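Local coordinates for protein terminal oxygenase component of carbazole 1,9a-dioxygenase (PDB 3GCF) that probably dihydroxylates carbazole as a terminal oxygenase, passing electrons from a Rieske [2Fe-2S] cluster to a mononuclear non-heme iron, at residues His42-Gly47 against Val59-Ala64; Phe206-Val211 against Leu251-Thr256. All blocks are in the same frame, centred on the assembly; numbering follows the deposited sequence.

Interaction 1: residues His42-Gly47 against Val59-Ala64; sequences HELAEG and VLLTRA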
loop_
_atom_site.group_PDB
_atom_site.type_symbol
_atom_site.label_atom_id
_atom_site.label_comp_id
_atom_site.label_asym_id
_atom_site.label_seq_id
_atom_site.Cartn_x
_atom_site.Cartn_y
_atom_site.Cartn_z
ATOM N N HIS A 42 -29.000 7.705 16.606
ATOM C CA HIS A 42 -28.516 8.931 17.225
ATOM C C HIS A 42 -27.277 9.544 16.572
ATOM O O HIS A 42 -26.814 10.601 16.984
ATOM C CB HIS A 42 -28.299 8.702 18.727
ATOM C CG HIS A 42 -29.580 8.517 19.487
ATOM N ND1 HIS A 42 -29.622 8.291 20.847
ATOM C CD2 HIS A 42 -30.870 8.528 19.069
ATOM C CE1 HIS A 42 -30.881 8.171 21.233
ATOM N NE2 HIS A 42 -31.658 8.310 20.173
ATOM N N GLU A 43 -26.751 8.886 15.547
ATOM C CA GLU A 43 -25.595 9.417 14.832
ATOM C C GLU A 43 -26.088 10.443 13.817
ATOM O O GLU A 43 -25.302 11.204 13.254
ATOM C CB GLU A 43 -24.861 8.314 14.063
ATOM C CG GLU A 43 -24.096 7.316 14.905
ATOM C CD GLU A 43 -23.326 6.333 14.038
ATOM O OE1 GLU A 43 -22.480 6.784 13.243
ATOM O OE2 GLU A 43 -23.570 5.116 14.140
ATOM N N LEU A 44 -27.398 10.453 13.587
ATOM C CA LEU A 44 -27.991 11.349 12.605
ATOM C C LEU A 44 -28.975 12.374 13.146
ATOM O O LEU A 44 -30.091 12.036 13.540
ATOM C CB LEU A 44 -28.697 10.532 11.526
ATOM C CG LEU A 44 -27.866 9.655 10.594
ATOM C CD1 LEU A 44 -28.604 8.353 10.317
ATOM C CD2 LEU A 44 -27.591 10.412 9.303
ATOM N N ALA A 45 -28.555 13.631 13.158
ATOM C CA ALA A 45 -29.423 14.712 13.590
ATOM C C ALA A 45 -30.002 15.260 12.284
ATOM O O ALA A 45 -29.496 14.948 11.203
ATOM C CB ALA A 45 -28.617 15.781 14.305
ATOM N N GLU A 46 -31.056 16.062 12.376
ATOM C CA GLU A 46 -31.683 16.638 11.186
ATOM C C GLU A 46 -30.644 17.360 10.326
ATOM O O GLU A 46 -29.898 18.199 10.824
ATOM C CB GLU A 46 -32.782 17.620 11.612
ATOM C CG GLU A 46 -33.548 18.285 10.472
ATOM C CD GLU A 46 -34.321 17.296 9.617
ATOM O OE1 GLU A 46 -34.821 16.292 10.165
ATOM O OE2 GLU A 46 -34.443 17.531 8.396
ATOM N N GLY A 47 -30.591 17.024 9.041
ATOM C CA GLY A 47 -29.648 17.672 8.146
ATOM C C GLY A 47 -28.204 17.194 8.222
ATOM O O GLY A 47 -27.343 17.679 7.487
ATOM N N VAL A 59 -22.768 4.232 0.630
ATOM C CA VAL A 59 -24.083 4.783 0.885
ATOM C C VAL A 59 -23.983 6.055 1.706
ATOM O O VAL A 59 -23.131 6.168 2.584
ATOM C CB VAL A 59 -24.957 3.767 1.660
ATOM C CG1 VAL A 59 -26.361 4.323 1.851
ATOM C CG2 VAL A 59 -24.987 2.432 0.916
ATOM N N LEU A 60 -24.859 7.008 1.417
ATOM C CA LEU A 60 -24.883 8.263 2.150
ATOM C C LEU A 60 -26.172 8.317 2.960
ATOM O O LEU A 60 -27.267 8.169 2.410
ATOM C CB LEU A 60 -24.836 9.450 1.184
ATOM C CG LEU A 60 -24.837 10.840 1.827
ATOM C CD1 LEU A 60 -23.509 11.071 2.533
ATOM C CD2 LEU A 60 -25.061 11.909 0.757
ATOM N N LEU A 61 -26.045 8.523 4.266
ATOM C CA LEU A 61 -27.216 8.608 5.125
ATOM C C LEU A 61 -27.423 10.031 5.611
ATOM O O LEU A 61 -26.465 10.764 5.827
ATOM C CB LEU A 61 -27.057 7.703 6.353
ATOM C CG LEU A 61 -26.745 6.215 6.172
ATOM C CD1 LEU A 61 -26.509 5.595 7.541
ATOM C CD2 LEU A 61 -27.888 5.516 5.454
ATOM N N THR A 62 -28.681 10.417 5.786
ATOM C CA THR A 62 -29.003 11.737 6.304
ATOM C C THR A 62 -30.403 11.679 6.896
ATOM O O THR A 62 -31.128 10.701 6.691
ATOM C CB THR A 62 -28.969 12.815 5.199
ATOM O OG1 THR A 62 -29.158 14.103 5.792
ATOM C CG2 THR A 62 -30.072 12.579 4.174
ATOM N N ARG A 63 -30.772 12.699 7.664
ATOM C CA ARG A 63 -32.117 12.755 8.226
ATOM C C ARG A 63 -32.797 13.962 7.577
ATOM O O ARG A 63 -32.333 15.099 7.708
ATOM C CB ARG A 63 -32.085 12.920 9.747
ATOM C CG ARG A 63 -33.469 12.851 10.402
ATOM C CD ARG A 63 -33.404 13.107 11.906
ATOM N NE ARG A 63 -32.618 12.093 12.614
ATOM C CZ ARG A 63 -33.026 10.845 12.846
ATOM N NH1 ARG A 63 -34.223 10.445 12.433
ATOM N NH2 ARG A 63 -32.229 9.990 13.478
ATOM N N ALA A 64 -33.882 13.698 6.855
ATOM C CA ALA A 64 -34.635 14.743 6.169
ATOM C C ALA A 64 -36.073 14.761 6.685
ATOM O O ALA A 64 -36.809 13.777 6.550
ATOM C CB ALA A 64 -34.616 14.490 4.668
#

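Interaction 2: residues Phe206-Val211 against Leu251-Thr256; sequences FPYGFV and LSAELT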
loop_
_atom_site.group_PDB
_atom_site.type_symbol
_atom_site.label_atom_id
_atom_site.label_comp_id
_atom_site.label_asym_id
_atom_site.label_seq_id
_atom_site.Cartn_x
_atom_site.Cartn_y
_atom_site.Cartn_z
ATOM N N PHE A 206 -16.296 -17.872 34.371
ATOM C CA PHE A 206 -16.090 -17.984 32.933
ATOM C C PHE A 206 -15.156 -19.117 32.553
ATOM O O PHE A 206 -13.980 -19.111 32.910
ATOM C CB PHE A 206 -15.550 -16.653 32.405
ATOM C CG PHE A 206 -15.807 -16.430 30.949
ATOM C CD1 PHE A 206 -17.107 -16.288 30.473
ATOM C CD2 PHE A 206 -14.751 -16.355 30.048
ATOM C CE1 PHE A 206 -17.351 -16.072 29.121
ATOM C CE2 PHE A 206 -14.988 -16.140 28.690
ATOM C CZ PHE A 206 -16.287 -15.997 28.229
ATOM N N PRO A 207 -15.668 -20.100 31.798
ATOM C CA PRO A 207 -14.856 -21.243 31.381
ATOM C C PRO A 207 -13.909 -20.933 30.225
ATOM O O PRO A 207 -14.026 -19.893 29.578
ATOM C CB PRO A 207 -15.907 -22.281 31.014
ATOM C CG PRO A 207 -16.971 -21.439 30.379
ATOM C CD PRO A 207 -17.055 -20.231 31.311
ATOM N N TYR A 208 -12.965 -21.839 29.983
ATOM C CA TYR A 208 -12.009 -21.683 28.896
ATOM C C TYR A 208 -12.642 -22.134 27.583
ATOM O O TYR A 208 -12.126 -21.856 26.501
ATOM C CB TYR A 208 -10.746 -22.508 29.164
ATOM C CG TYR A 208 -9.954 -22.041 30.362
ATOM C CD1 TYR A 208 -9.761 -20.681 30.602
ATOM C CD2 TYR A 208 -9.381 -22.953 31.245
ATOM C CE1 TYR A 208 -9.019 -20.238 31.691
ATOM C CE2 TYR A 208 -8.634 -22.517 32.345
ATOM C CZ TYR A 208 -8.460 -21.155 32.559
ATOM O OH TYR A 208 -7.753 -20.704 33.649
ATOM N N GLY A 209 -13.765 -22.838 27.693
ATOM C CA GLY A 209 -14.462 -23.312 26.513
ATOM C C GLY A 209 -15.691 -24.144 26.837
ATOM O O GLY A 209 -15.874 -24.580 27.974
ATOM N N PHE A 210 -16.543 -24.342 25.835
ATOM C CA PHE A 210 -17.753 -25.149 25.976
ATOM C C PHE A 210 -17.647 -26.265 24.942
ATOM O O PHE A 210 -17.472 -25.998 23.755
ATOM C CB PHE A 210 -19.007 -24.326 25.673
ATOM C CG PHE A 210 -19.306 -23.265 26.689
ATOM C CD1 PHE A 210 -19.985 -23.579 27.865
ATOM C CD2 PHE A 210 -18.931 -21.945 26.461
ATOM C CE1 PHE A 210 -20.289 -22.592 28.799
ATOM C CE2 PHE A 210 -19.229 -20.950 27.388
ATOM C CZ PHE A 210 -19.912 -21.275 28.562
ATOM N N VAL A 211 -17.768 -27.508 25.389
ATOM C CA VAL A 211 -17.681 -28.653 24.492
ATOM C C VAL A 211 -19.034 -29.364 24.410
ATOM O O VAL A 211 -19.626 -29.690 25.441
ATOM C CB VAL A 211 -16.615 -29.651 24.992
ATOM C CG1 VAL A 211 -16.542 -30.858 24.061
ATOM C CG2 VAL A 211 -15.259 -28.956 25.071
ATOM N N LEU A 251 -3.638 -24.354 34.101
ATOM C CA LEU A 251 -4.461 -23.155 34.170
ATOM C C LEU A 251 -5.824 -23.508 34.761
ATOM O O LEU A 251 -6.370 -24.564 34.472
ATOM C CB LEU A 251 -4.641 -22.605 32.751
ATOM C CG LEU A 251 -4.303 -21.168 32.342
ATOM C CD1 LEU A 251 -2.947 -20.725 32.872
ATOM C CD2 LEU A 251 -4.321 -21.108 30.813
ATOM N N SER A 252 -6.368 -22.634 35.599
ATOM C CA SER A 252 -7.685 -22.875 36.182
ATOM C C SER A 252 -8.420 -21.558 36.388
ATOM O O SER A 252 -7.847 -20.583 36.871
ATOM C CB SER A 252 -7.571 -23.623 37.510
ATOM O OG SER A 252 -6.708 -22.945 38.397
ATOM N N ALA A 253 -9.691 -21.531 36.004
ATOM C CA ALA A 253 -10.490 -20.326 36.145
ATOM C C ALA A 253 -10.821 -20.119 37.612
ATOM O O ALA A 253 -10.803 -21.058 38.402
ATOM C CB ALA A 253 -11.772 -20.443 35.322
ATOM N N GLU A 254 -11.124 -18.883 37.977
ATOM C CA GLU A 254 -11.459 -18.580 39.353
ATOM C C GLU A 254 -12.934 -18.878 39.609
ATOM O O GLU A 254 -13.818 -18.252 39.031
ATOM C CB GLU A 254 -11.167 -17.109 39.660
ATOM C CG GLU A 254 -11.293 -16.750 41.135
ATOM C CD GLU A 254 -10.028 -17.041 41.926
ATOM O OE1 GLU A 254 -9.394 -18.093 41.689
ATOM O OE2 GLU A 254 -9.669 -16.214 42.794
ATOM N N LEU A 255 -13.186 -19.865 40.463
ATOM C CA LEU A 255 -14.541 -20.260 40.843
ATOM C C LEU A 255 -14.573 -20.154 42.358
ATOM O O LEU A 255 -14.259 -21.107 43.070
ATOM C CB LEU A 255 -14.827 -21.699 40.407
ATOM C CG LEU A 255 -15.584 -21.900 39.090
ATOM C CD1 LEU A 255 -15.081 -20.933 38.034
ATOM C CD2 LEU A 255 -15.421 -23.341 38.633
ATOM N N THR A 256 -14.927 -18.978 42.849
ATOM C CA THR A 256 -14.964 -18.751 44.280
ATOM C C THR A 256 -16.168 -17.909 44.680
ATOM O O THR A 256 -16.210 -16.706 44.435
ATOM C CB THR A 256 -13.641 -18.084 44.756
ATOM O OG1 THR A 256 -13.675 -17.901 46.174
ATOM C CG2 THR A 256 -13.427 -16.739 44.070
HETATM O O HOH W 1 -14.083 -17.151 36.420
#

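Interaction 1: residues His42-Gly47 against Val59-Ala64
The carbonyl oxygen of Leu44 is gripped by two nitrogens of one arginine, which meets it side-on. Arg63 NE lies 2.7 Å from Leu44 O and its N-H points there fairly straight, at 154°. NH2 of Arg63 donates to the same Leu44 O over 3.0 Å, in a more bent bond. The oxygen sits in the guanidinium plane, at its edge; relative to the carbonyl plane of Leu44, NH2 lies in it while NE stands above it. Arg63 runs out extended and then bends at chi3 (-63°), which turns this edge back toward the loop. Asp41 forms a salt bridge with NH2, and Gly66 O accepts from NH1, so the guanidinium also draws together the chain before and after the contact. Such a clasp is a worked example of how a loop without regular structure is held to a sheet: in this Rieske domain, 42-47 links strands 34-40 and 49-54 of the antiparallel sheet and passes the end of strand 57-64, well away from the iron-sulfur cluster. Further along, Gly47 N donates almost straight to Arg63 O at 2.9 Å; its positive phi suits a glycine. Glu46 crosses the Arg63 side chain at about a right angle without forming a salt bridge, its OE1 resting 3.7 Å from Arg63 CG. The carboxylate is instead held by the backbone nitrogens of Lys65 and Gly66, a grip that probably offsets the closeness of two acceptors, Glu46 OE2 and Arg63 O, at 3.3 Å. On the buried side, Leu44 lays CD2 against the strand backbone, 3.6 Å from Thr62 CA, and alongside Leu61 CB at 4.0 Å. Val50 and Val68, from the strands flanking 57-64, also touch Leu44.

Interaction 2: residues Phe206-Val211 against Leu251-Thr256
In the small three-stranded antiparallel sheet of the catalytic domain, Tyr208, at the approach to edge strand 209-212, reaches over to Leu251, at the end of edge strand 248-252, and to Ala253 just beyond it. The middle strand, 237-245, hydrogen-bonds to both sides through Val240 and Ala243. Tyr208 CG is anti to the carbonyl carbon (chi1 -65°), and the ring projects with its hydroxyl end against the backbone of 251-253. Ser252 N lies in the ring plane, at its edge. Although Tyr208 OH comes close to the backbone nitrogens of Ser252 and Ala253 and to Ser252 O, the angles are too poor for hydrogen bonds. Leu251 adds apolar cover, with CB 4.0 Å from Tyr208 CE2 and CG 3.7 Å from Tyr208 OH. With an alanine in place of Tyr208, a gap would probably open beside the backbone of 251-253, and Leu251 would lose the tyrosine ring it packs on within its own chain. Two residues earlier in the chain, Phe206 O meets the methyl CB of Ala253 at 3.5 Å. Polar linkage is left to a water, which accepts from Phe206 N at 3.1 Å and donates to Glu254 O at 2.8 Å, linking the two loops indirectly. Phe206 sends its ring the other way, toward the iron: its side chain comes within about 4 Å of that of His193, and it meets the ring of Phe333 with the planes nearly perpendicular. On another subunit, Phe89 packs on Leu251 and Thr115 on Val211, both from the Rieske domain of that subunit. The arrangement thus lies between a subunit interface and an iron held by His189, His193 and Asp337, the two-histidine, one-carboxylate facial triad typical of Rieske non-heme iron oxygenases.

Overall arrangement
Interactions 1 and 2 lie on opposite sides of the chain's centre, their centres about 44 Å apart and their nearest atoms about 26 Å apart, and share no strand or sheet. The first belongs to the Rieske domain, the second to the catalytic domain. Both are partly buried, and in each a loop meets the end of a strand, but by different chemistry. In 42-47 with 59-64, direct hydrogen bonds from an arginine and a backbone amide do the holding, beside a buried leucine. In 206-211 with 251-256, an aromatic ring and a bridging water take that part. Another subunit packs on interaction 2 alone, which also comes nearer a metal site.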